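Local coordinates for protein thiosulfate sulfurtransferase (Pseudomonas aeruginosa, PDB 1YT8) that probably transfers sulfur from thiosulfate to cyanide, as a sulfurtransferase built from repeated rhodanese-like domains, at residues L285-P291 with G301-G307. Numbering follows the deposited sequence.
Sequences LLDVRTP and GSRSTPG
With CG trans to the backbone N (chi1 -180°), Leu-285 lays its branch against Ser-302 CB, 3.7 Å from Leu-285 CG; a small serine lets the buried leucine lie close. Leu-285 O accepts from Arg-303 N at 3.0 Å. Leu-286 shares its face of the sheet with Arg-303, whose extended chain carries the charge away from the leucine. Leu-286 CB also lies 3.4 Å from Thr-305 OG1, a buried hydroxyl without a hydrogen-bonding partner. Asp-287 N meets Arg-303 O almost straight (175° at the hydrogen), and Asp-287 O receives Thr-305 N. This is parallel pairing within a beta-alpha-beta unit of the rhodanese-like domain: strand 283-287, helix 291-296 and edge strand 303-304. At the strand's last residue, Asp-287 OD1 accepts Arg-289 N at 3.0 Å, an Asx turn, while the Arg-289 guanidinium grips the carboxylate side-on through NE and NH2. NH2 also donates to Gly-297 O, and NH1 forms a salt bridge with Asp-330. A water links Asp-287 OD2 to Ser-302 OG, itself hydrogen-bonded to Leu-299 O. Val-288 O takes Gly-307 N at 2.9 Å; Gly-307 has no side chain to press on Val-288, whose CB lies 3.7 Å from Gly-307 CA. Finally, the rigid Pro-291 ring, opening helix 291-296, crosses that of Pro-306 at about a right angle, Pro-291 CD lying 3.9 Å from Pro-306 CG.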
ATOM      1  N   LEU A 285     -10.558  10.466  -4.724  1.00 15.87           N
ATOM      2  CA  LEU A 285     -10.820  11.388  -3.617  1.00 16.10           C
ATOM      3  C   LEU A 285     -10.223  10.721  -2.378  1.00 14.61           C
ATOM      4  O   LEU A 285     -10.751   9.718  -1.897  1.00 16.28           O
ATOM      5  CB  LEU A 285     -12.328  11.585  -3.439  1.00 15.44           C
ATOM      6  CG  LEU A 285     -12.772  12.534  -2.321  1.00 16.61           C
ATOM      7  CD1 LEU A 285     -12.171  13.925  -2.546  1.00 15.46           C
ATOM      8  CD2 LEU A 285     -14.292  12.604  -2.296  1.00 15.05           C
ATOM      9  N   LEU A 286      -9.138  11.290  -1.859  1.00 16.12           N
ATOM     10  CA  LEU A 286      -8.422  10.702  -0.723  1.00 15.87           C
ATOM     11  C   LEU A 286      -8.280  11.563   0.539  1.00 14.04           C
ATOM     12  O   LEU A 286      -7.897  12.725   0.465  1.00 15.49           O
ATOM     13  CB  LEU A 286      -7.031  10.290  -1.199  1.00 15.34           C
ATOM     14  CG  LEU A 286      -6.996   9.578  -2.556  1.00 16.29           C
ATOM     15  CD1 LEU A 286      -5.557   9.464  -3.028  1.00 15.03           C
ATOM     16  CD2 LEU A 286      -7.643   8.208  -2.445  1.00 15.37           C
ATOM     17  N   ASP A 287      -8.565  10.957   1.693  1.00 14.67           N
ATOM     18  CA  ASP A 287      -8.485  11.609   3.008  1.00 13.64           C
ATOM     19  C   ASP A 287      -7.135  11.239   3.645  1.00 13.10           C
ATOM     20  O   ASP A 287      -6.912  10.078   3.992  1.00 12.30           O
ATOM     21  CB  ASP A 287      -9.632  11.101   3.894  1.00 14.39           C
ATOM     22  CG  ASP A 287      -9.802  11.907   5.178  1.00 18.09           C
ATOM     23  OD1 ASP A 287      -8.794  12.202   5.856  1.00 16.64           O
ATOM     24  OD2 ASP A 287     -10.962  12.227   5.520  1.00 17.79           O
ATOM     25  N   VAL A 288      -6.250  12.222   3.808  1.00 13.20           N
ATOM     26  CA  VAL A 288      -4.917  11.970   4.363  1.00 12.63           C
ATOM     27  C   VAL A 288      -4.750  12.065   5.885  1.00 13.50           C
ATOM     28  O   VAL A 288      -3.625  11.995   6.400  1.00 14.20           O
ATOM     29  CB  VAL A 288      -3.868  12.897   3.698  1.00 10.96           C
ATOM     30  CG1 VAL A 288      -3.817  12.633   2.194  1.00 10.86           C
ATOM     31  CG2 VAL A 288      -4.198  14.364   3.973  1.00 14.38           C
ATOM     32  N   ARG A 289      -5.853  12.217   6.609  1.00 13.25           N
ATOM     33  CA  ARG A 289      -5.792  12.307   8.067  1.00 14.10           C
ATOM     34  C   ARG A 289      -5.606  10.911   8.669  1.00 13.65           C
ATOM     35  O   ARG A 289      -5.500   9.925   7.937  1.00 13.52           O
ATOM     36  CB  ARG A 289      -7.081  12.939   8.602  1.00 15.36           C
ATOM     37  CG  ARG A 289      -7.397  14.303   8.007  1.00 16.01           C
ATOM     38  CD  ARG A 289      -8.776  14.762   8.446  1.00 15.52           C
ATOM     39  NE  ARG A 289      -9.799  13.822   7.997  1.00 17.23           N
ATOM     40  CZ  ARG A 289     -10.993  13.687   8.559  1.00 18.63           C
ATOM     41  NH1 ARG A 289     -11.326  14.439   9.602  1.00 17.94           N
ATOM     42  NH2 ARG A 289     -11.846  12.787   8.088  1.00 19.17           N
ATOM     43  N   THR A 290      -5.556  10.829   9.997  1.00 12.50           N
ATOM     44  CA  THR A 290      -5.389   9.540  10.673  1.00 13.52           C
ATOM     45  C   THR A 290      -6.631   8.675  10.472  1.00 14.36           C
ATOM     46  O   THR A 290      -7.707   9.183  10.162  1.00 15.54           O
ATOM     47  CB  THR A 290      -5.174   9.711  12.200  1.00 14.38           C
ATOM     48  OG1 THR A 290      -6.348  10.289  12.792  1.00 17.07           O
ATOM     49  CG2 THR A 290      -3.970  10.605  12.474  1.00 13.55           C
ATOM     50  N   PRO A 291      -6.493   7.349  10.628  1.00 15.97           N
ATOM     51  CA  PRO A 291      -7.641   6.452  10.457  1.00 18.97           C
ATOM     52  C   PRO A 291      -8.789   6.813  11.407  1.00 19.92           C
ATOM     53  O   PRO A 291      -9.960   6.769  11.028  1.00 19.85           O
ATOM     54  CB  PRO A 291      -7.046   5.078  10.763  1.00 18.04           C
ATOM     55  CG  PRO A 291      -5.644   5.208  10.241  1.00 16.59           C
ATOM     56  CD  PRO A 291      -5.243   6.577  10.773  1.00 16.81           C
ATOM     57  N   GLY A 301     -17.661   9.235  -0.467  1.00 21.71           N
ATOM     58  CA  GLY A 301     -16.886   8.897  -1.647  1.00 22.58           C
ATOM     59  C   GLY A 301     -15.383   8.932  -1.455  1.00 21.35           C
ATOM     60  O   GLY A 301     -14.639   8.528  -2.349  1.00 23.17           O
ATOM     61  N   SER A 302     -14.924   9.410  -0.302  1.00 21.06           N
ATOM     62  CA  SER A 302     -13.491   9.477  -0.048  1.00 18.01           C
ATOM     63  C   SER A 302     -12.975   8.193   0.589  1.00 17.48           C
ATOM     64  O   SER A 302     -13.705   7.495   1.295  1.00 17.59           O
ATOM     65  CB  SER A 302     -13.154  10.684   0.841  1.00 16.40           C
ATOM     66  OG  SER A 302     -13.697  10.557   2.145  1.00 17.88           O
ATOM     67  N   ARG A 303     -11.713   7.881   0.312  1.00 18.62           N
ATOM     68  CA  ARG A 303     -11.059   6.691   0.842  1.00 18.97           C
ATOM     69  C   ARG A 303     -10.030   7.139   1.871  1.00 18.48           C
ATOM     70  O   ARG A 303      -9.447   8.215   1.741  1.00 19.85           O
ATOM     71  CB  ARG A 303     -10.361   5.925  -0.289  1.00 18.64           C
ATOM     72  CG  ARG A 303      -9.547   4.719   0.176  1.00 19.85           C
ATOM     73  CD  ARG A 303      -8.901   3.965  -0.988  1.00 20.95           C
ATOM     74  NE  ARG A 303      -8.173   2.792  -0.511  1.00 22.15           N
ATOM     75  CZ  ARG A 303      -7.648   1.848  -1.287  1.00 24.20           C
ATOM     76  NH1 ARG A 303      -7.758   1.916  -2.609  1.00 23.69           N
ATOM     77  NH2 ARG A 303      -7.018   0.823  -0.733  1.00 22.46           N
ATOM     78  N   SER A 304      -9.810   6.325   2.897  1.00 18.52           N
ATOM     79  CA  SER A 304      -8.839   6.675   3.926  1.00 18.02           C
ATOM     80  C   SER A 304      -7.437   6.273   3.502  1.00 17.11           C
ATOM     81  O   SER A 304      -7.138   5.089   3.358  1.00 16.38           O
ATOM     82  CB  SER A 304      -9.180   5.985   5.248  1.00 19.47           C
ATOM     83  OG  SER A 304      -8.218   6.304   6.242  1.00 18.79           O
ATOM     84  N   THR A 305      -6.581   7.266   3.292  1.00 15.70           N
ATOM     85  CA  THR A 305      -5.200   7.008   2.907  1.00 14.80           C
ATOM     86  C   THR A 305      -4.293   7.996   3.648  1.00 14.51           C
ATOM     87  O   THR A 305      -3.887   9.014   3.092  1.00 14.67           O
ATOM     88  CB  THR A 305      -4.988   7.157   1.367  1.00 14.21           C
ATOM     89  OG1 THR A 305      -5.189   8.520   0.973  1.00 15.83           O
ATOM     90  CG2 THR A 305      -5.962   6.275   0.602  1.00 13.73           C
ATOM     91  N   PRO A 306      -3.981   7.710   4.923  1.00 13.22           N
ATOM     92  CA  PRO A 306      -3.115   8.598   5.709  1.00 14.22           C
ATOM     93  C   PRO A 306      -1.972   9.108   4.831  1.00 13.07           C
ATOM     94  O   PRO A 306      -1.317   8.330   4.143  1.00 12.61           O
ATOM     95  CB  PRO A 306      -2.648   7.692   6.842  1.00 15.02           C
ATOM     96  CG  PRO A 306      -3.872   6.863   7.098  1.00 14.64           C
ATOM     97  CD  PRO A 306      -4.333   6.503   5.693  1.00 14.39           C
ATOM     98  N   GLY A 307      -1.758  10.418   4.855  1.00 12.43           N
ATOM     99  CA  GLY A 307      -0.737  11.047   4.031  1.00 12.81           C
ATOM    100  C   GLY A 307       0.618  10.392   3.858  1.00 12.14           C
ATOM    101  O   GLY A 307       1.073  10.190   2.729  1.00 11.36           O
TER
HETATM  102  O   HOH W   1     -11.815   7.288  -3.223  1.00 21.98           O
HETATM  103  O   HOH W   2      -7.577   8.853   6.355  1.00 15.21           O
HETATM  104  O   HOH W   3     -12.821  12.694   3.691  1.00 20.12           O